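Local coordinates for protein endoglucanase E (Clostridium thermocellum, PDB 2WAO) that probably removes acetyl groups from plant cell-wall polysaccharides through its family 2 carbohydrate esterase domain, whose active site also binds cellulose chains, at residues A[226-240]-A[267-279]. Numbering follows the deposited sequence. Where two conformers were deposited one is given.
Sequences FSTSFADKTKFVTAY and TGLDLCRSYVTEV. With FMT (formic acid), chain H.
Knobs-into-holes packing joins helix 233-250, together with Phe226 and the loop leading into that helix, to helix 266-285 of the SGNH-hydrolase fold, and Tyr275 is the central knob, seated among Phe226, Lys233, Phe236 and Val237. The Tyr275 ring is held from several sides. Over one face runs the aliphatic stem of Lys233, whose CG makes a CH-pi contact 3.6 Å from the ring centroid. Fully extended, with CG anti to the backbone N (chi1 -176°), this lysine crosses the ring and carries NZ on to Glu278, forming a salt bridge to OE1 at 2.9 Å on the syn side of the carboxylate. Lysine suits the site because its methylenes cover the ring while its ammonium reaches the acid. Phe226 meets Tyr275 obliquely, the planes at 64° and Phe226 CZ 3.4 Å from Tyr275 CD2. The phenol hydroxyl pairs with a water that donates to Ala231 O, so a polar tip is accommodated on an otherwise apolar ring.

Both helices follow strands of the parallel sheet, 216-220 and 255-260, in the three-layer alpha/beta/alpha, flavodoxin-like fold of SGNH hydrolases. The axes of 233-240 and 267-279 approach to 9.6 Å and cross at -45°. Val276 touches Cys258 and Val260 of strand 255-260, and also meets Tyr240 and Phe236, its CG2 3.8 Å from Phe236 CE2 at that ring's edge. Further along, the beta-branched valines offer compact methyls, Val237 CG1 meeting Val279 CG2 at 3.7 Å. At the other end Phe226 in turn is a knob among Gly268, Leu271, Cys272 and Tyr275, with Cys272 SG placed obliquely to its ring. Gly268, having no side chain, allows a close approach: its CA lies 5.0 Å from Phe226 CA and 3.5 Å from Phe230 CE1. Leu271 CD1 also touches the Phe230 ring.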
loop_
_atom_site.group_PDB
_atom_site.type_symbol
_atom_site.label_atom_id
_atom_site.label_comp_id
_atom_site.label_asym_id
_atom_site.label_seq_id
_atom_site.Cartn_x
_atom_site.Cartn_y
_atom_site.Cartn_z
ATOM N N PHE A 226 -10.281 -4.293 17.063
ATOM C CA PHE A 226 -11.679 -4.143 17.540
ATOM C C PHE A 226 -12.710 -4.932 16.765
ATOM O O PHE A 226 -13.909 -4.787 17.042
ATOM C CB PHE A 226 -12.090 -2.627 17.605
ATOM C CG PHE A 226 -11.258 -1.857 18.535
ATOM C CD1 PHE A 226 -11.577 -1.828 19.920
ATOM C CD2 PHE A 226 -10.082 -1.216 18.076
ATOM C CE1 PHE A 226 -10.782 -1.189 20.833
ATOM C CE2 PHE A 226 -9.251 -0.561 19.007
ATOM C CZ PHE A 226 -9.605 -0.538 20.381
ATOM N N SER A 227 -12.310 -5.778 15.806
ATOM C CA SER A 227 -13.320 -6.480 15.027
ATOM C C SER A 227 -13.802 -7.775 15.692
ATOM O O SER A 227 -14.814 -8.279 15.320
ATOM C CB SER A 227 -12.902 -6.723 13.568
ATOM O OG SER A 227 -11.740 -7.568 13.519
ATOM N N THR A 228 -13.053 -8.324 16.650
ATOM C CA THR A 228 -13.514 -9.537 17.316
ATOM C C THR A 228 -13.584 -9.261 18.817
ATOM O O THR A 228 -14.677 -8.958 19.323
ATOM C CB THR A 228 -12.666 -10.794 16.932
ATOM O OG1 THR A 228 -11.284 -10.527 17.196
ATOM C CG2 THR A 228 -12.873 -11.168 15.430
ATOM N N SER A 229 -12.439 -9.236 19.479
ATOM C CA SER A 229 -12.340 -9.015 20.921
ATOM C C SER A 229 -11.661 -7.659 21.089
ATOM O O SER A 229 -10.552 -7.483 20.555
ATOM C CB SER A 229 -11.453 -10.105 21.490
ATOM O OG SER A 229 -11.423 -10.020 22.892
ATOM N N PHE A 230 -12.327 -6.718 21.758
ATOM C CA PHE A 230 -11.873 -5.318 21.836
ATOM C C PHE A 230 -10.545 -5.221 22.588
ATOM O O PHE A 230 -10.462 -5.667 23.738
ATOM C CB PHE A 230 -12.897 -4.421 22.556
ATOM C CG PHE A 230 -14.261 -4.347 21.883
ATOM C CD1 PHE A 230 -14.410 -4.582 20.507
ATOM C CD2 PHE A 230 -15.377 -4.006 22.633
ATOM C CE1 PHE A 230 -15.688 -4.500 19.897
ATOM C CE2 PHE A 230 -16.641 -3.928 22.035
ATOM C CZ PHE A 230 -16.788 -4.159 20.667
ATOM N N ALA A 231 -9.523 -4.606 21.991
ATOM C CA ALA A 231 -8.214 -4.465 22.664
ATOM C C ALA A 231 -8.340 -3.586 23.912
ATOM O O ALA A 231 -9.125 -2.636 23.935
ATOM C CB ALA A 231 -7.182 -3.827 21.701
ATOM N N ASP A 232 -7.502 -3.873 24.904
ATOM C CA ASP A 232 -7.350 -3.057 26.114
ATOM C C ASP A 232 -7.008 -1.601 25.768
ATOM O O ASP A 232 -6.092 -1.365 24.966
ATOM C CB ASP A 232 -6.224 -3.654 26.964
ATOM C CG ASP A 232 -5.891 -2.798 28.192
ATOM O OD1 ASP A 232 -6.750 -2.766 29.113
ATOM O OD2 ASP A 232 -4.788 -2.170 28.255
ATOM N N LYS A 233 -7.712 -0.635 26.358
ATOM C CA LYS A 233 -7.426 0.768 26.045
ATOM C C LYS A 233 -5.956 1.179 26.249
ATOM O O LYS A 233 -5.332 1.720 25.343
ATOM C CB LYS A 233 -8.309 1.730 26.806
ATOM C CG LYS A 233 -8.071 3.186 26.396
ATOM C CD LYS A 233 -8.952 4.147 27.154
ATOM C CE LYS A 233 -8.700 5.573 26.671
ATOM N NZ LYS A 233 -9.711 6.501 27.263
ATOM N N THR A 234 -5.417 0.948 27.451
ATOM C CA THR A 234 -4.035 1.375 27.703
ATOM C C THR A 234 -3.035 0.748 26.719
ATOM O O THR A 234 -2.153 1.452 26.184
ATOM C CB THR A 234 -3.643 1.123 29.195
ATOM O OG1 THR A 234 -4.573 1.840 30.020
ATOM C CG2 THR A 234 -2.276 1.674 29.467
ATOM N N LYS A 235 -3.220 -0.535 26.462
ATOM C CA LYS A 235 -2.390 -1.318 25.561
ATOM C C LYS A 235 -2.438 -0.738 24.134
ATOM O O LYS A 235 -1.405 -0.478 23.514
ATOM C CB LYS A 235 -2.860 -2.765 25.555
ATOM C CG LYS A 235 -1.996 -3.697 24.706
ATOM C CD LYS A 235 -2.423 -5.201 24.781
ATOM C CE LYS A 235 -1.230 -6.090 24.388
ATOM N NZ LYS A 235 -1.593 -7.454 23.843
ATOM N N PHE A 236 -3.653 -0.520 23.657
ATOM C CA PHE A 236 -3.880 0.048 22.318
ATOM C C PHE A 236 -3.332 1.492 22.143
ATOM O O PHE A 236 -2.634 1.792 21.149
ATOM C CB PHE A 236 -5.373 -0.041 21.935
ATOM C CG PHE A 236 -5.649 0.476 20.525
ATOM C CD1 PHE A 236 -5.505 -0.369 19.422
ATOM C CD2 PHE A 236 -5.980 1.810 20.318
ATOM C CE1 PHE A 236 -5.738 0.095 18.121
ATOM C CE2 PHE A 236 -6.205 2.297 19.027
ATOM C CZ PHE A 236 -6.084 1.452 17.936
ATOM N N VAL A 237 -3.667 2.374 23.086
ATOM C CA VAL A 237 -3.229 3.739 23.032
ATOM C C VAL A 237 -1.701 3.796 23.103
ATOM O O VAL A 237 -1.067 4.505 22.332
ATOM C CB VAL A 237 -3.901 4.583 24.125
ATOM C CG1 VAL A 237 -3.198 5.981 24.244
ATOM C CG2 VAL A 237 -5.417 4.769 23.755
ATOM N N THR A 238 -1.113 3.026 24.014
ATOM C CA THR A 238 0.373 3.004 24.099
ATOM C C THR A 238 1.030 2.484 22.798
ATOM O O THR A 238 2.027 3.022 22.362
ATOM C CB THR A 238 0.827 2.224 25.369
ATOM O OG1 THR A 238 0.339 2.915 26.532
ATOM C CG2 THR A 238 2.353 2.143 25.453
ATOM N N ALA A 239 0.444 1.448 22.202
ATOM C CA ALA A 239 0.934 0.816 20.977
ATOM C C ALA A 239 0.857 1.838 19.834
ATOM O O ALA A 239 1.776 1.946 19.027
ATOM C CB ALA A 239 0.118 -0.475 20.643
ATOM N N TYR A 240 -0.269 2.572 19.769
ATOM C CA TYR A 240 -0.454 3.550 18.706
ATOM C C TYR A 240 0.566 4.683 18.864
ATOM O O TYR A 240 1.236 5.049 17.905
ATOM C CB TYR A 240 -1.922 4.064 18.681
ATOM C CG TYR A 240 -2.377 4.526 17.289
ATOM C CD1 TYR A 240 -3.506 3.979 16.685
ATOM C CD2 TYR A 240 -1.676 5.519 16.576
ATOM C CE1 TYR A 240 -3.934 4.364 15.427
ATOM C CE2 TYR A 240 -2.095 5.903 15.276
ATOM C CZ TYR A 240 -3.206 5.322 14.718
ATOM O OH TYR A 240 -3.617 5.727 13.455
ATOM N N THR A 267 -19.987 -0.747 18.772
ATOM C CA THR A 267 -19.092 -0.396 19.867
ATOM C C THR A 267 -17.598 -0.404 19.498
ATOM O O THR A 267 -16.870 0.447 19.960
ATOM C CB THR A 267 -19.391 -1.221 21.137
ATOM O OG1 THR A 267 -20.765 -0.990 21.473
ATOM C CG2 THR A 267 -18.530 -0.751 22.347
ATOM N N GLY A 268 -17.168 -1.346 18.663
ATOM C CA GLY A 268 -15.778 -1.415 18.234
ATOM C C GLY A 268 -15.367 -0.136 17.517
ATOM O O GLY A 268 -14.269 0.381 17.764
ATOM N N LEU A 269 -16.249 0.381 16.664
ATOM C CA LEU A 269 -15.992 1.654 16.019
ATOM C C LEU A 269 -15.972 2.793 17.012
ATOM O O LEU A 269 -15.075 3.629 16.929
ATOM C CB LEU A 269 -17.022 1.942 14.906
ATOM C CG LEU A 269 -16.924 3.354 14.304
ATOM C CD1 LEU A 269 -15.578 3.655 13.676
ATOM C CD2 LEU A 269 -18.013 3.515 13.245
ATOM N N ASP A 270 -16.942 2.867 17.929
ATOM C CA ASP A 270 -16.918 3.987 18.884
ATOM C C ASP A 270 -15.601 3.975 19.716
ATOM O O ASP A 270 -15.002 5.014 19.948
ATOM C CB ASP A 270 -18.155 4.000 19.807
ATOM C CG ASP A 270 -19.440 4.245 19.051
ATOM O OD1 ASP A 270 -19.396 4.841 17.935
ATOM O OD2 ASP A 270 -20.523 3.786 19.555
ATOM N N LEU A 271 -15.196 2.806 20.205
ATOM C CA LEU A 271 -13.990 2.681 21.035
ATOM C C LEU A 271 -12.759 3.029 20.204
ATOM O O LEU A 271 -11.918 3.817 20.656
ATOM C CB LEU A 271 -13.857 1.278 21.644
ATOM C CG LEU A 271 -14.835 0.840 22.751
ATOM C CD1 LEU A 271 -14.721 -0.654 23.007
ATOM C CD2 LEU A 271 -14.571 1.685 24.000
ATOM N N CYS A 272 -12.645 2.467 18.999
ATOM C CA CYS A 272 -11.501 2.806 18.135
ATOM C C CYS A 272 -11.426 4.343 17.874
ATOM O O CYS A 272 -10.358 4.964 18.016
ATOM C CB CYS A 272 -11.535 2.015 16.820
ATOM S SG CYS A 272 -9.891 2.036 16.032
ATOM N N ARG A 273 -12.558 4.958 17.528
ATOM C CA ARG A 273 -12.594 6.394 17.349
ATOM C C ARG A 273 -12.161 7.121 18.624
ATOM O O ARG A 273 -11.346 8.026 18.559
ATOM C CB ARG A 273 -13.981 6.852 16.900
ATOM C CG ARG A 273 -14.068 8.351 16.517
ATOM C CD ARG A 273 -15.438 8.650 15.847
ATOM N NE ARG A 273 -16.535 8.011 16.543
ATOM C CZ ARG A 273 -17.497 7.265 16.002
ATOM N NH1 ARG A 273 -17.594 7.056 14.692
ATOM N NH2 ARG A 273 -18.395 6.751 16.810
ATOM N N SER A 274 -12.725 6.729 19.767
ATOM C CA SER A 274 -12.352 7.363 21.028
ATOM C C SER A 274 -10.823 7.245 21.266
ATOM O O SER A 274 -10.175 8.220 21.615
ATOM C CB SER A 274 -13.125 6.694 22.188
ATOM O OG SER A 274 -12.798 7.326 23.413
ATOM N N TYR A 275 -10.279 6.048 21.083
ATOM C CA TYR A 275 -8.854 5.802 21.412
ATOM C C TYR A 275 -7.886 6.537 20.466
ATOM O O TYR A 275 -6.952 7.209 20.944
ATOM C CB TYR A 275 -8.521 4.305 21.444
ATOM C CG TYR A 275 -9.273 3.480 22.457
ATOM C CD1 TYR A 275 -10.118 4.064 23.418
ATOM C CD2 TYR A 275 -9.161 2.092 22.427
ATOM C CE1 TYR A 275 -10.832 3.254 24.323
ATOM C CE2 TYR A 275 -9.876 1.290 23.311
ATOM C CZ TYR A 275 -10.674 1.892 24.273
ATOM O OH TYR A 275 -11.372 1.053 25.136
ATOM N N VAL A 276 -8.130 6.448 19.146
ATOM C CA VAL A 276 -7.274 7.112 18.135
ATOM C C VAL A 276 -7.388 8.644 18.278
ATOM O O VAL A 276 -6.381 9.347 18.146
ATOM C CB VAL A 276 -7.570 6.607 16.711
ATOM C CG1 VAL A 276 -6.730 7.358 15.611
ATOM C CG2 VAL A 276 -7.324 5.036 16.635
ATOM N N THR A 277 -8.590 9.191 18.549
ATOM C CA THR A 277 -8.635 10.650 18.659
ATOM C C THR A 277 -7.915 11.060 19.949
ATOM O O THR A 277 -7.336 12.146 20.003
ATOM C CB THR A 277 -10.085 11.232 18.640
ATOM O OG1 THR A 277 -10.830 10.610 19.691
ATOM C CG2 THR A 277 -10.784 10.998 17.278
ATOM N N GLU A 278 -7.944 10.205 20.979
ATOM C CA GLU A 278 -7.191 10.495 22.219
ATOM C C GLU A 278 -5.687 10.547 21.905
ATOM O O GLU A 278 -4.970 11.452 22.350
ATOM C CB GLU A 278 -7.505 9.474 23.313
ATOM C CG GLU A 278 -6.775 9.740 24.627
ATOM C CD GLU A 278 -7.320 8.883 25.781
ATOM O OE1 GLU A 278 -8.573 8.879 26.014
ATOM O OE2 GLU A 278 -6.473 8.189 26.422
ATOM N N VAL A 279 -5.230 9.585 21.118
ATOM C CA VAL A 279 -3.831 9.548 20.665
ATOM C C VAL A 279 -3.449 10.845 19.954
ATOM O O VAL A 279 -2.430 11.480 20.294
ATOM C CB VAL A 279 -3.550 8.278 19.798
ATOM C CG1 VAL A 279 -2.207 8.418 19.119
ATOM C CG2 VAL A 279 -3.613 6.992 20.667
HETATM C C FMT H . -15.669 -7.471 22.364
HETATM O O1 FMT H . -16.747 -7.941 22.741
HETATM O O2 FMT H . -14.674 -7.438 23.089
HETATM O O HOH W 1 -11.380 -1.600 24.644
#